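Local coordinates for protein type C neurotoxin (Clostridium botulinum, PDB 3PME) that probably binds gangliosides and membrane lipids at nerve-cell surfaces, being the receptor-binding domain of a C/D mosaic botulinum neurotoxin, at residues G22-Q34 / G49-L61. Sequence-based numbering, arbitrary orientation.
Sequences GYNAEVRLEGDVQ and GDKIIVNLNNNIL
Glu26, Arg28 and Glu30 pair with Asn55, Ile53 and Lys51 through six backbone hydrogen bonds, two to each pair, and the axes of strands 26-30 and 51-55 run antiparallel at 160°. Ile53 N reaches Arg28 O at 2.7 Å, nearly along the C=O axis. Lys51 N, with an equally straight N-H (173° at the hydrogen in both), meets Glu30 O at 3.0 Å from above the carbonyl plane. Beyond the strand end, Asp32 N gives a weak bond to Asp50 OD1.

On the face carrying these six side chains, a salt-bridge network runs along strand 26-30. Arg28 leaves with CG anti to its own N (chi1 -178°) and bends at chi3, placing its guanidinium over Ile53, with NH2 3.8 Å from Ile53 CG1. Glu26 OE2 and Glu30 OE1 both lie at the guanidinium edge, in its plane, forming salt bridges whose hydrogen bonds, from NH1 and NH2 respectively, are weak but would restrain its rotation. Lys51 instead turns its amine to Asp184.

Strand 51-55 is the middle of a three-strand antiparallel sheet, with 178-181 on its other edge, in the concanavalin-like (jelly-roll) N-terminal half of the receptor-binding domain. The opposite face is apolar and packs toward strands 6-13 and 42-45. There Ile52 CG2 touches Val27 CG1 at 3.9 Å, while its other branch places CG1 4.0 Å from Leu29 CG and CD1 4.1 Å from Val33 CG1.

Past the strands, Ile60 CD1 abuts Tyr23 CB at 3.5 Å. Two waters both donate to Tyr23 O; one accepts from Asn57 N, the other from Asn57 ND2, bridging the two segments where Asn57 OD1 closes an Asx turn onto Asn59 N.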
loop_
_atom_site.group_PDB
_atom_site.type_symbol
_atom_site.label_atom_id
_atom_site.label_comp_id
_atom_site.label_asym_id
_atom_site.label_seq_id
_atom_site.Cartn_x
_atom_site.Cartn_y
_atom_site.Cartn_z
ATOM N N GLY A 22 14.283 -0.586 24.258
ATOM C CA GLY A 22 15.225 -0.776 25.347
ATOM C C GLY A 22 14.853 0.080 26.541
ATOM O O GLY A 22 15.382 -0.106 27.637
ATOM N N TYR A 23 13.934 1.021 26.334
ATOM C CA TYR A 23 13.513 1.927 27.399
ATOM C C TYR A 23 12.235 1.465 28.089
ATOM O O TYR A 23 11.739 2.127 28.992
ATOM C CB TYR A 23 13.348 3.356 26.869
ATOM C CG TYR A 23 14.628 3.951 26.341
ATOM C CD1 TYR A 23 15.519 4.597 27.191
ATOM C CD2 TYR A 23 14.955 3.857 24.996
ATOM C CE1 TYR A 23 16.696 5.144 26.708
ATOM C CE2 TYR A 23 16.123 4.399 24.504
ATOM C CZ TYR A 23 16.994 5.037 25.366
ATOM O OH TYR A 23 18.164 5.575 24.874
ATOM N N ASN A 24 11.708 0.323 27.656
ATOM C CA ASN A 24 10.599 -0.340 28.337
ATOM C C ASN A 24 9.396 0.539 28.691
ATOM O O ASN A 24 8.904 0.507 29.818
ATOM C CB ASN A 24 11.107 -1.055 29.597
ATOM C CG ASN A 24 11.977 -2.252 29.273
ATOM O OD1 ASN A 24 13.193 -2.217 29.459
ATOM N ND2 ASN A 24 11.356 -3.321 28.777
ATOM N N ALA A 25 8.898 1.310 27.730
ATOM C CA ALA A 25 7.698 2.095 27.988
ATOM C C ALA A 25 6.555 1.156 28.345
ATOM O O ALA A 25 6.518 0.010 27.888
ATOM C CB ALA A 25 7.329 2.930 26.762
ATOM N N GLU A 26 5.623 1.635 29.161
ATOM C CA GLU A 26 4.404 0.882 29.410
ATOM C C GLU A 26 3.459 1.030 28.223
ATOM O O GLU A 26 3.194 2.139 27.771
ATOM C CB GLU A 26 3.705 1.367 30.680
ATOM C CG GLU A 26 2.343 0.733 30.879
ATOM C CD GLU A 26 1.540 1.382 31.991
ATOM O OE1 GLU A 26 2.052 2.321 32.642
ATOM O OE2 GLU A 26 0.388 0.949 32.210
ATOM N N VAL A 27 2.953 -0.094 27.728
ATOM C CA VAL A 27 2.008 -0.087 26.620
ATOM C C VAL A 27 0.750 -0.820 27.058
ATOM O O VAL A 27 0.761 -2.040 27.221
ATOM C CB VAL A 27 2.602 -0.771 25.379
ATOM C CG1 VAL A 27 1.595 -0.785 24.228
ATOM C CG2 VAL A 27 3.901 -0.087 24.960
ATOM N N ARG A 28 -0.323 -0.074 27.277
ATOM C CA ARG A 28 -1.570 -0.682 27.720
ATOM C C ARG A 28 -2.645 -0.544 26.661
ATOM O O ARG A 28 -2.857 0.535 26.117
ATOM C CB ARG A 28 -2.051 -0.051 29.025
ATOM C CG ARG A 28 -3.322 -0.688 29.561
ATOM C CD ARG A 28 -3.720 -0.120 30.915
ATOM N NE ARG A 28 -4.344 1.196 30.808
ATOM C CZ ARG A 28 -3.738 2.342 31.102
ATOM N NH1 ARG A 28 -2.481 2.346 31.525
ATOM N NH2 ARG A 28 -4.390 3.492 30.974
ATOM N N LEU A 29 -3.333 -1.643 26.374
ATOM C CA LEU A 29 -4.395 -1.625 25.380
ATOM C C LEU A 29 -5.771 -1.624 26.031
ATOM O O LEU A 29 -6.086 -2.499 26.842
ATOM C CB LEU A 29 -4.259 -2.801 24.409
ATOM C CG LEU A 29 -3.229 -2.631 23.286
ATOM C CD1 LEU A 29 -1.806 -2.741 23.816
ATOM C CD2 LEU A 29 -3.468 -3.652 22.194
ATOM N N GLU A 30 -6.579 -0.631 25.675
ATOM C CA GLU A 30 -7.958 -0.549 26.136
ATOM C C GLU A 30 -8.900 -0.868 24.986
ATOM O O GLU A 30 -8.555 -0.682 23.818
ATOM C CB GLU A 30 -8.262 0.841 26.689
ATOM C CG GLU A 30 -7.444 1.219 27.905
ATOM C CD GLU A 30 -7.936 2.495 28.552
ATOM O OE1 GLU A 30 -7.373 2.889 29.598
ATOM O OE2 GLU A 30 -8.887 3.103 28.013
ATOM N N GLY A 31 -10.091 -1.354 25.314
ATOM C CA GLY A 31 -11.037 -1.741 24.287
ATOM C C GLY A 31 -10.551 -2.968 23.545
ATOM O O GLY A 31 -9.861 -3.815 24.110
ATOM N N ASP A 32 -10.899 -3.051 22.267
ATOM C CA ASP A 32 -10.637 -4.252 21.493
ATOM C C ASP A 32 -9.728 -3.953 20.310
ATOM O O ASP A 32 -10.086 -4.196 19.155
ATOM C CB ASP A 32 -11.958 -4.854 21.011
ATOM C CG ASP A 32 -12.989 -4.959 22.125
ATOM O OD1 ASP A 32 -12.613 -5.343 23.257
ATOM O OD2 ASP A 32 -14.175 -4.648 21.868
ATOM N N VAL A 33 -8.544 -3.430 20.603
ATOM C CA VAL A 33 -7.586 -3.121 19.549
ATOM C C VAL A 33 -7.045 -4.395 18.890
ATOM O O VAL A 33 -6.424 -5.240 19.547
ATOM C CB VAL A 33 -6.423 -2.266 20.092
ATOM C CG1 VAL A 33 -5.413 -1.967 18.984
ATOM C CG2 VAL A 33 -6.960 -0.986 20.695
ATOM N N GLN A 34 -7.292 -4.537 17.590
ATOM C CA GLN A 34 -6.765 -5.675 16.842
ATOM C C GLN A 34 -5.347 -5.380 16.415
ATOM O O GLN A 34 -5.065 -4.305 15.885
ATOM C CB GLN A 34 -7.612 -5.956 15.604
ATOM C CG GLN A 34 -9.070 -6.235 15.901
ATOM C CD GLN A 34 -9.850 -6.544 14.645
ATOM O OE1 GLN A 34 -9.313 -7.115 13.696
ATOM N NE2 GLN A 34 -11.122 -6.169 14.628
ATOM N N GLY A 49 -13.931 3.065 21.494
ATOM C CA GLY A 49 -13.327 2.596 22.731
ATOM C C GLY A 49 -11.939 1.993 22.590
ATOM O O GLY A 49 -11.266 1.734 23.589
ATOM N N ASP A 50 -11.509 1.759 21.356
ATOM C CA ASP A 50 -10.209 1.149 21.107
ATOM C C ASP A 50 -9.106 2.170 21.379
ATOM O O ASP A 50 -9.029 3.181 20.695
ATOM C CB ASP A 50 -10.103 0.688 19.649
ATOM C CG ASP A 50 -11.221 -0.251 19.240
ATOM O OD1 ASP A 50 -11.943 -0.756 20.131
ATOM O OD2 ASP A 50 -11.366 -0.488 18.017
ATOM N N LYS A 51 -8.253 1.910 22.368
ATOM C CA LYS A 51 -7.137 2.816 22.652
ATOM C C LYS A 51 -5.863 2.079 23.021
ATOM O O LYS A 51 -5.899 1.046 23.685
ATOM C CB LYS A 51 -7.476 3.761 23.803
ATOM C CG LYS A 51 -8.655 4.672 23.568
ATOM C CD LYS A 51 -8.755 5.688 24.691
ATOM C CE LYS A 51 -9.982 6.561 24.531
ATOM N NZ LYS A 51 -10.007 7.192 23.186
ATOM N N ILE A 52 -4.729 2.621 22.598
ATOM C CA ILE A 52 -3.451 2.164 23.109
ATOM C C ILE A 52 -2.875 3.312 23.922
ATOM O O ILE A 52 -2.728 4.416 23.413
ATOM C CB ILE A 52 -2.482 1.801 21.988
ATOM C CG1 ILE A 52 -3.075 0.703 21.099
ATOM C CG2 ILE A 52 -1.141 1.368 22.576
ATOM C CD1 ILE A 52 -2.181 0.313 19.933
ATOM N N ILE A 53 -2.582 3.064 25.192
ATOM C CA ILE A 53 -2.017 4.102 26.046
ATOM C C ILE A 53 -0.552 3.785 26.279
ATOM O O ILE A 53 -0.217 2.718 26.796
ATOM C CB ILE A 53 -2.720 4.155 27.414
ATOM C CG1 ILE A 53 -4.245 4.183 27.254
ATOM C CG2 ILE A 53 -2.193 5.324 28.247
ATOM C CD1 ILE A 53 -4.746 5.178 26.262
ATOM N N VAL A 54 0.327 4.695 25.876
ATOM C CA VAL A 54 1.759 4.495 26.068
ATOM C C VAL A 54 2.286 5.486 27.095
ATOM O O VAL A 54 2.121 6.685 26.933
ATOM C CB VAL A 54 2.534 4.662 24.745
ATOM C CG1 VAL A 54 4.028 4.437 24.957
ATOM C CG2 VAL A 54 1.989 3.706 23.677
ATOM N N ASN A 55 2.894 4.980 28.164
ATOM C CA ASN A 55 3.565 5.845 29.130
ATOM C C ASN A 55 5.066 5.628 29.077
ATOM O O ASN A 55 5.561 4.568 29.463
ATOM C CB ASN A 55 3.056 5.566 30.544
ATOM C CG ASN A 55 1.658 6.085 30.768
ATOM O OD1 ASN A 55 1.449 7.291 30.878
ATOM N ND2 ASN A 55 0.692 5.180 30.845
ATOM N N LEU A 56 5.785 6.624 28.575
ATOM C CA LEU A 56 7.235 6.578 28.527
ATOM C C LEU A 56 7.801 6.778 29.921
ATOM O O LEU A 56 7.170 7.404 30.771
ATOM C CB LEU A 56 7.774 7.690 27.627
ATOM C CG LEU A 56 7.748 7.520 26.105
ATOM C CD1 LEU A 56 6.389 7.072 25.615
ATOM C CD2 LEU A 56 8.166 8.845 25.449
ATOM N N ASN A 57 8.989 6.231 30.145
ATOM C CA ASN A 57 9.786 6.582 31.299
ATOM C C ASN A 57 10.069 8.063 31.163
ATOM O O ASN A 57 10.724 8.495 30.210
ATOM C CB ASN A 57 11.089 5.781 31.291
ATOM C CG ASN A 57 11.971 6.080 32.486
ATOM O OD1 ASN A 57 12.019 7.210 32.973
ATOM N ND2 ASN A 57 12.686 5.066 32.959
ATOM N N ASN A 58 9.558 8.842 32.106
ATOM C CA ASN A 58 9.643 10.294 32.010
ATOM C C ASN A 58 11.066 10.800 31.824
ATOM O O ASN A 58 11.281 11.860 31.238
ATOM C CB ASN A 58 9.023 10.958 33.238
ATOM C CG ASN A 58 8.699 12.416 32.996
ATOM O OD1 ASN A 58 8.074 12.758 31.994
ATOM N ND2 ASN A 58 9.124 13.284 33.904
ATOM N N ASN A 59 12.038 10.044 32.329
ATOM C CA ASN A 59 13.427 10.482 32.283
ATOM C C ASN A 59 13.958 10.595 30.862
ATOM O O ASN A 59 14.933 11.301 30.611
ATOM C CB ASN A 59 14.317 9.570 33.132
ATOM C CG ASN A 59 13.979 9.642 34.609
ATOM O OD1 ASN A 59 13.508 8.671 35.198
ATOM N ND2 ASN A 59 14.196 10.800 35.206
ATOM N N ILE A 60 13.311 9.900 29.931
ATOM C CA ILE A 60 13.648 10.016 28.519
ATOM C C ILE A 60 13.513 11.453 28.023
ATOM O O ILE A 60 14.260 11.880 27.145
ATOM C CB ILE A 60 12.749 9.111 27.646
ATOM C CG1 ILE A 60 13.140 7.650 27.811
ATOM C CG2 ILE A 60 12.850 9.498 26.175
ATOM C CD1 ILE A 60 12.232 6.707 27.049
ATOM N N LEU A 61 12.560 12.196 28.580
ATOM C CA LEU A 61 12.319 13.569 28.132
ATOM C C LEU A 61 13.450 14.505 28.525
ATOM O O LEU A 61 13.585 15.589 27.961
ATOM C CB LEU A 61 10.985 14.092 28.661
ATOM C CG LEU A 61 9.770 13.385 28.065
ATOM C CD1 LEU A 61 8.500 14.063 28.532
ATOM C CD2 LEU A 61 9.851 13.374 26.547
HETATM O O HOH W 1 10.100 4.450 28.306
HETATM O O HOH W 2 13.388 2.671 31.025
#